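Local coordinates for protein putative prolyl-tRNA synthetase (Leishmania major, PDB 5XIL) that probably joins L-proline to tRNA(Pro) at the expense of ATP, releasing AMP and diphosphate, as a prolyl-tRNA synthetase supplying protein synthesis, at residues M282-P286 and R287-T291; L477-P480 and F481-E485; Y36-R39 and P40-Y44. All blocks are in the same frame, centred on the assembly; numbering follows the deposited sequence. Where two conformers were deposited one is given.

Contact 1: residues M282-P286 and R287-T291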
# COMPACT_ATOMS: atom_id res chain seq x y z
N MET A 282 -13.77 -7.31 -21.32
CA MET A 282 -13.21 -7.82 -20.05
C MET A 282 -14.28 -8.58 -19.21
O MET A 282 -15.48 -8.38 -19.38
CB MET A 282 -12.62 -6.64 -19.30
CG MET A 282 -11.88 -7.00 -18.00
SD MET A 282 -10.69 -8.32 -18.29
CE MET A 282 -10.14 -8.86 -16.64
N VAL A 283 -13.84 -9.53 -18.41
CA VAL A 283 -14.63 -10.20 -17.44
C VAL A 283 -13.80 -10.08 -16.14
O VAL A 283 -12.76 -10.74 -16.03
CB VAL A 283 -14.88 -11.68 -17.80
CG1 VAL A 283 -15.68 -12.40 -16.73
CG2 VAL A 283 -15.61 -11.83 -19.17
N MET A 284 -14.22 -9.25 -15.19
CA MET A 284 -13.41 -8.97 -14.01
C MET A 284 -13.68 -10.03 -12.94
O MET A 284 -14.83 -10.20 -12.52
CB MET A 284 -13.70 -7.53 -13.53
CG MET A 284 -12.77 -6.85 -12.52
SD MET A 284 -11.05 -6.83 -13.05
CE MET A 284 -10.90 -5.36 -14.04
N PRO A 285 -12.62 -10.69 -12.46
CA PRO A 285 -12.82 -11.52 -11.30
C PRO A 285 -13.41 -10.67 -10.14
O PRO A 285 -12.93 -9.56 -9.84
CB PRO A 285 -11.39 -12.01 -10.96
CG PRO A 285 -10.68 -11.90 -12.24
CD PRO A 285 -11.18 -10.63 -12.81
N PRO A 286 -14.44 -11.18 -9.46
CA PRO A 286 -15.18 -10.33 -8.52
C PRO A 286 -14.42 -9.83 -7.31
O PRO A 286 -14.69 -8.73 -6.84
CB PRO A 286 -16.36 -11.22 -8.08
CG PRO A 286 -15.98 -12.59 -8.37
CD PRO A 286 -15.01 -12.54 -9.57
N ARG A 287 -13.42 -10.59 -6.85
CA ARG A 287 -12.67 -10.17 -5.72
C ARG A 287 -11.76 -9.01 -6.03
O ARG A 287 -11.23 -8.34 -5.06
CB ARG A 287 -11.93 -11.33 -5.03
CG ARG A 287 -12.89 -12.43 -4.54
CD ARG A 287 -12.13 -13.70 -4.22
NE ARG A 287 -13.01 -14.79 -3.75
CZ ARG A 287 -12.61 -16.00 -3.46
NH1 ARG A 287 -11.33 -16.29 -3.59
NH2 ARG A 287 -13.50 -16.92 -3.04
N VAL A 288 -11.54 -8.67 -7.31
CA VAL A 288 -10.72 -7.50 -7.57
C VAL A 288 -11.45 -6.49 -8.43
O VAL A 288 -10.87 -5.62 -9.02
CB VAL A 288 -9.35 -7.91 -8.24
CG1 VAL A 288 -8.52 -8.75 -7.32
CG2 VAL A 288 -9.56 -8.62 -9.59
N ALA A 289 -12.76 -6.62 -8.50
CA ALA A 289 -13.58 -5.71 -9.28
C ALA A 289 -13.91 -4.45 -8.44
O ALA A 289 -14.51 -4.57 -7.37
CB ALA A 289 -14.87 -6.36 -9.78
N SER A 290 -13.50 -3.30 -8.97
CA SER A 290 -13.65 -2.06 -8.24
C SER A 290 -15.15 -1.81 -8.00
O SER A 290 -15.55 -1.34 -6.92
CB SER A 290 -13.09 -0.92 -9.07
OG SER A 290 -13.24 0.23 -8.33
N THR A 291 -15.93 -2.05 -9.03
CA THR A 291 -17.39 -2.20 -8.94
C THR A 291 -17.74 -3.65 -9.19
O THR A 291 -17.40 -4.18 -10.22
CB THR A 291 -18.11 -1.27 -9.89
OG1 THR A 291 -17.80 0.05 -9.50
CG2 THR A 291 -19.66 -1.48 -9.87

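Contact 2: residues L477-P480 and F481-E485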
# COMPACT_ATOMS: atom_id res chain seq x y z
N LEU A 477 8.99 -24.46 -19.49
CA LEU A 477 8.24 -23.57 -18.61
C LEU A 477 8.54 -23.91 -17.12
O LEU A 477 9.05 -23.06 -16.40
CB LEU A 477 6.75 -23.58 -18.96
CG LEU A 477 6.42 -23.30 -20.42
CD1 LEU A 477 4.91 -23.43 -20.56
CD2 LEU A 477 6.83 -21.91 -20.86
N CYS A 478 8.36 -25.16 -16.71
CA CYS A 478 8.77 -25.60 -15.39
C CYS A 478 8.70 -27.09 -15.36
O CYS A 478 8.01 -27.72 -16.21
CB CYS A 478 7.91 -25.05 -14.24
SG CYS A 478 6.25 -25.69 -14.20
N ILE A 479 9.37 -27.65 -14.37
CA ILE A 479 9.17 -29.03 -13.97
C ILE A 479 8.08 -28.95 -12.89
O ILE A 479 8.35 -28.40 -11.82
CB ILE A 479 10.41 -29.65 -13.30
CG1 ILE A 479 11.54 -29.55 -14.28
CG2 ILE A 479 10.15 -31.13 -13.04
CD1 ILE A 479 12.85 -29.21 -13.68
N PRO A 480 6.87 -29.41 -13.21
CA PRO A 480 5.76 -29.28 -12.24
C PRO A 480 5.97 -30.11 -10.98
O PRO A 480 6.43 -31.25 -11.07
CB PRO A 480 4.55 -29.79 -13.01
CG PRO A 480 4.93 -29.85 -14.39
CD PRO A 480 6.41 -29.93 -14.51
N PHE A 481 5.64 -29.54 -9.83
CA PHE A 481 5.73 -30.26 -8.59
C PHE A 481 4.70 -31.40 -8.60
O PHE A 481 4.96 -32.45 -8.07
CB PHE A 481 5.50 -29.33 -7.38
CG PHE A 481 6.57 -28.29 -7.19
CD1 PHE A 481 7.88 -28.59 -7.36
CD2 PHE A 481 6.26 -27.04 -6.74
CE1 PHE A 481 8.88 -27.67 -7.22
CE2 PHE A 481 7.25 -26.08 -6.55
CZ PHE A 481 8.57 -26.39 -6.80
N GLU A 482 3.56 -31.19 -9.24
CA GLU A 482 2.54 -32.23 -9.38
C GLU A 482 2.83 -32.96 -10.67
O GLU A 482 2.53 -32.43 -11.72
CB GLU A 482 1.14 -31.58 -9.42
CG GLU A 482 -0.02 -32.59 -9.52
CD GLU A 482 -1.36 -31.98 -9.11
OE1 GLU A 482 -1.78 -30.95 -9.68
OE2 GLU A 482 -1.97 -32.53 -8.17
N GLN A 483 3.45 -34.14 -10.58
CA GLN A 483 3.77 -34.95 -11.72
C GLN A 483 2.65 -35.94 -12.06
O GLN A 483 1.92 -36.32 -11.18
CB GLN A 483 5.03 -35.77 -11.44
CG GLN A 483 6.28 -34.94 -11.35
CD GLN A 483 6.87 -34.63 -12.67
OE1 GLN A 483 7.19 -35.53 -13.44
NE2 GLN A 483 7.08 -33.35 -12.96
N PRO A 484 2.48 -36.29 -13.31
CA PRO A 484 1.55 -37.37 -13.73
C PRO A 484 1.74 -38.65 -12.94
O PRO A 484 2.85 -38.97 -12.53
CB PRO A 484 2.00 -37.67 -15.16
CG PRO A 484 2.61 -36.42 -15.63
CD PRO A 484 3.26 -35.77 -14.45
N GLU A 485 0.68 -39.43 -12.76
CA GLU A 485 0.82 -40.81 -12.29
C GLU A 485 1.68 -41.62 -13.23
O GLU A 485 2.54 -42.37 -12.77
CB GLU A 485 -0.55 -41.47 -12.16
CG GLU A 485 -1.32 -40.91 -10.97
CD GLU A 485 -1.08 -41.73 -9.71
OE1 GLU A 485 0.11 -42.06 -9.41
OE2 GLU A 485 -2.10 -42.03 -9.03

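Contact 3: residues Y36-R39 and P40-Y44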
# COMPACT_ATOMS: atom_id res chain seq x y z
N TYR A 36 2.42 3.89 -19.69
CA TYR A 36 0.96 3.95 -19.75
C TYR A 36 0.54 4.58 -18.43
O TYR A 36 1.21 4.36 -17.44
CB TYR A 36 0.42 2.48 -19.82
N ILE A 37 -0.56 5.31 -18.41
CA ILE A 37 -1.29 5.59 -17.16
C ILE A 37 -2.19 4.39 -16.81
O ILE A 37 -2.92 3.91 -17.66
CB ILE A 37 -2.16 6.79 -17.34
CG1 ILE A 37 -1.29 8.03 -17.53
CG2 ILE A 37 -3.02 7.11 -16.13
CD1 ILE A 37 -2.07 9.16 -18.17
N ILE A 38 -2.09 3.93 -15.58
CA ILE A 38 -2.96 2.88 -15.09
C ILE A 38 -4.17 3.53 -14.40
O ILE A 38 -4.06 4.07 -13.33
CB ILE A 38 -2.24 1.89 -14.17
CG1 ILE A 38 -1.00 1.35 -14.89
CG2 ILE A 38 -3.19 0.72 -13.85
CD1 ILE A 38 -0.06 0.49 -14.05
N ARG A 39 -5.34 3.51 -15.07
CA ARG A 39 -6.52 4.08 -14.55
C ARG A 39 -7.15 3.18 -13.45
O ARG A 39 -6.76 2.02 -13.30
CB ARG A 39 -7.49 4.27 -15.71
CG ARG A 39 -6.93 5.16 -16.81
CD ARG A 39 -8.00 5.49 -17.88
NE ARG A 39 -8.99 6.39 -17.29
CZ ARG A 39 -10.06 6.83 -17.93
NH1 ARG A 39 -10.31 6.46 -19.15
NH2 ARG A 39 -10.88 7.67 -17.35
N PRO A 40 -8.10 3.73 -12.67
CA PRO A 40 -8.61 2.97 -11.53
C PRO A 40 -9.17 1.62 -11.80
O PRO A 40 -9.03 0.78 -10.92
CB PRO A 40 -9.73 3.86 -10.97
CG PRO A 40 -9.23 5.20 -11.35
CD PRO A 40 -8.63 5.09 -12.67
N TRP A 41 -9.80 1.38 -12.95
CA TRP A 41 -10.40 0.08 -13.12
C TRP A 41 -9.38 -1.05 -13.07
O TRP A 41 -9.66 -2.18 -12.57
CB TRP A 41 -11.19 0.04 -14.41
CG TRP A 41 -12.10 -1.12 -14.59
CD1 TRP A 41 -12.00 -2.12 -15.54
CD2 TRP A 41 -13.29 -1.41 -13.82
NE1 TRP A 41 -13.04 -3.00 -15.39
CE2 TRP A 41 -13.83 -2.60 -14.34
CE3 TRP A 41 -13.94 -0.77 -12.76
CZ2 TRP A 41 -15.01 -3.17 -13.82
CZ3 TRP A 41 -15.13 -1.33 -12.26
CH2 TRP A 41 -15.63 -2.54 -12.77
N ALA A 42 -8.21 -0.78 -13.63
CA ALA A 42 -7.10 -1.67 -13.52
C ALA A 42 -6.28 -1.54 -12.21
O ALA A 42 -5.88 -2.53 -11.59
CB ALA A 42 -6.19 -1.52 -14.70
N TYR A 43 -5.96 -0.30 -11.82
CA TYR A 43 -5.21 -0.08 -10.59
C TYR A 43 -5.81 -0.72 -9.32
O TYR A 43 -5.08 -1.21 -8.47
CB TYR A 43 -4.93 1.43 -10.34
CG TYR A 43 -3.79 1.58 -9.35
CD1 TYR A 43 -2.45 1.45 -9.79
CD2 TYR A 43 -4.01 1.68 -7.98
CE1 TYR A 43 -1.40 1.54 -8.88
CE2 TYR A 43 -2.95 1.78 -7.07
CZ TYR A 43 -1.65 1.71 -7.56
OH TYR A 43 -0.60 1.73 -6.71
N TYR A 44 -7.14 -0.71 -9.21
CA TYR A 44 -7.83 -1.34 -8.07
C TYR A 44 -7.36 -2.75 -7.92
O TYR A 44 -7.20 -3.27 -6.79
CB TYR A 44 -9.33 -1.34 -8.24
CG TYR A 44 -10.02 -1.81 -7.03
CD1 TYR A 44 -10.20 -0.95 -5.96
CD2 TYR A 44 -10.54 -3.11 -6.95
CE1 TYR A 44 -10.83 -1.40 -4.79
CE2 TYR A 44 -11.16 -3.59 -5.81
CZ TYR A 44 -11.30 -2.73 -4.73
OH TYR A 44 -11.91 -3.16 -3.61

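Contact 1: residues M282-P286 and R287-T291
Val288 lays its CG2 methyl against the flank of the Pro285 ring, Val288 CG2 lying 4.1 Å from Pro285 CB, with the two side chains set at a slant. This branch stands between the backbone N and the carbonyl carbon of its own residue (chi1 -64° for CG1), which turns it back over Pro285. A beta-branched valine suits the place because one methyl can reach back while the rest of the side chain stays compact. Met284 has two conformers, so its contacts are less certain; in one of them it crosses Val288 at about a right angle, with Met284 SD 4.2 Å from Val288 CG2, and Met284 CG presses on Ala289 CB at 3.5 Å, a tight approach that suits a residue whose side chain is a single methyl.

The turn beneath these groups is a short 3-10 turn. Val288 N bonds to Pro285 O at 3.0 Å, approaching from above the carbonyl plane (44° out of it) instead of along a lone pair. A weak bond from Ala289 N to Pro286 O follows at 3.3 Å. Pro286, with phi already held near -65°, fits the first corner and needs no N-H there. Arg287 extends outward to a salt bridge with Glu396.

The turn lies in the linker between helix 267-276 and strand 293-297: Pro286 rests on helix 387-412, Pro285 on helix 267-276, and Met284 and Val288 on helix 40-60.

Contact 2: residues L477-P480 and F481-E485
This is a side-chain-to-backbone contact at the end of a strand, in which Gln483 folds back to bond Pro480 where strand 475-480 gives way to loop. Gln483 NE2 donates to Pro480 O at 2.9 Å, and the bond is nearly straight, with an N-H...O angle of 175°. The donor sits in the carbonyl plane, on a lone pair, while the oxygen lies in the plane of the glutamine amide, so both flat groups are well placed for the bond. The fold-back comes from the chain's bend at chi2 (-83°), which brings the amide back beside the Pro480 ring, the two side chains crossing at about a right angle. Pro480 CD is then 3.8 Å from Gln483 NE2, and Ile479 CG2 lies equally close to NE2, at 3.8 Å, from the neighbouring residue.

The segment belongs to the C-terminal domain of prolyl-tRNA synthetase, where strand 475-480 runs between strands 195-198 and 504-509, antiparallel to both. Its pairing is disturbed earlier by a classic beta bulge, in which Leu477 and Cys478 both face Leu507. Ile479 and Phe481 still make backbone bonds to Arg198 and Arg196. Pro480 has no N-H to offer, leaving its carbonyl as the backbone hydrogen-bonding group, and that is what the glutamine takes. Glutamine suits the job because its amide both donates and accepts: OE1 takes the backbone N-H of Trp505, so one side chain bridges Pro480 to strand 504-509. Pro480 itself is buried against Val195 and Leu434; Phe481 and Glu482 are exposed, though Phe481 still rests on Arg196 and Thr212.

Contact 3: residues Y36-R39 and P40-Y44
The Tyr43 ring meets Ile38 at its edge: the Ile38 CG2 methyl lies near the ring plane, 4.2 Å from Tyr43 CD1. The same methyl is 4.0 Å from Tyr43 CB and 3.8 Å from Ala42 CB, so a single branch fills the angle between two helix residues. It gets there because CG2 stands anti to the backbone N of Ile38, while Tyr43 carries CG anti to its own N (chi1 -161°) and sends the ring away beyond the methyl. The other flat groups point off from the strand-helix junction. The buried Trp41 indole has a cation-pi contact with Lys350 and gives its NE1 hydrogen to the carbonyl of that same residue. The guanidinium of Arg39 makes a cation-pi contact with Trp122 of the second subunit.

Where strand 37-38 passes into helix 40-60, Arg39 is the N-cap residue, and its carbonyl accepts the first i to i+4 bond of the helix. Tyr43 N bonds to Arg39 O at 2.9 Å and almost straight (176°), tilted 16° from the carbonyl plane; a weak second bond from Ala42 N reaches the same oxygen, Arg39 O, at 3.2 Å. Pro40 is well suited to the first turn: its phi of -56° is already helical, and a residue there has no helical partner for an N-H. Its ring packs on Glu63 of the second subunit, Ile38 on Tyr66 of that subunit, which places the junction at the dimer interface. Alanine at 42 is small enough to let the isoleucine methyl approach.

Contact between Ile38, just before the N-cap, and Tyr43, four residues after the cap, is the hydrophobic staple characteristic of helix N-termini.

How the contacts relate
Contacts 1 and 3 are buried neighbours, with centres 13 Å apart, and both involve helix 40-60: contact 3 starts that helix, while contact 1 packs against its side. They meet directly, Val288 O lying 3.3 Å from Tyr44 CD2, with Trp41 beside Thr291. Both join apolar side chains to a local backbone turn, a 3-10 turn in one and a helix start in the other; contact 3 meets the second subunit broadly, contact 1 through Ser290. Contact 2 lies at the surface across the chain's centre, about 30 Å from contact 1 and 35 Å from contact 3 between centres, and its segments are linked by a polar hydrogen bond from side-chain amide to backbone carbonyl.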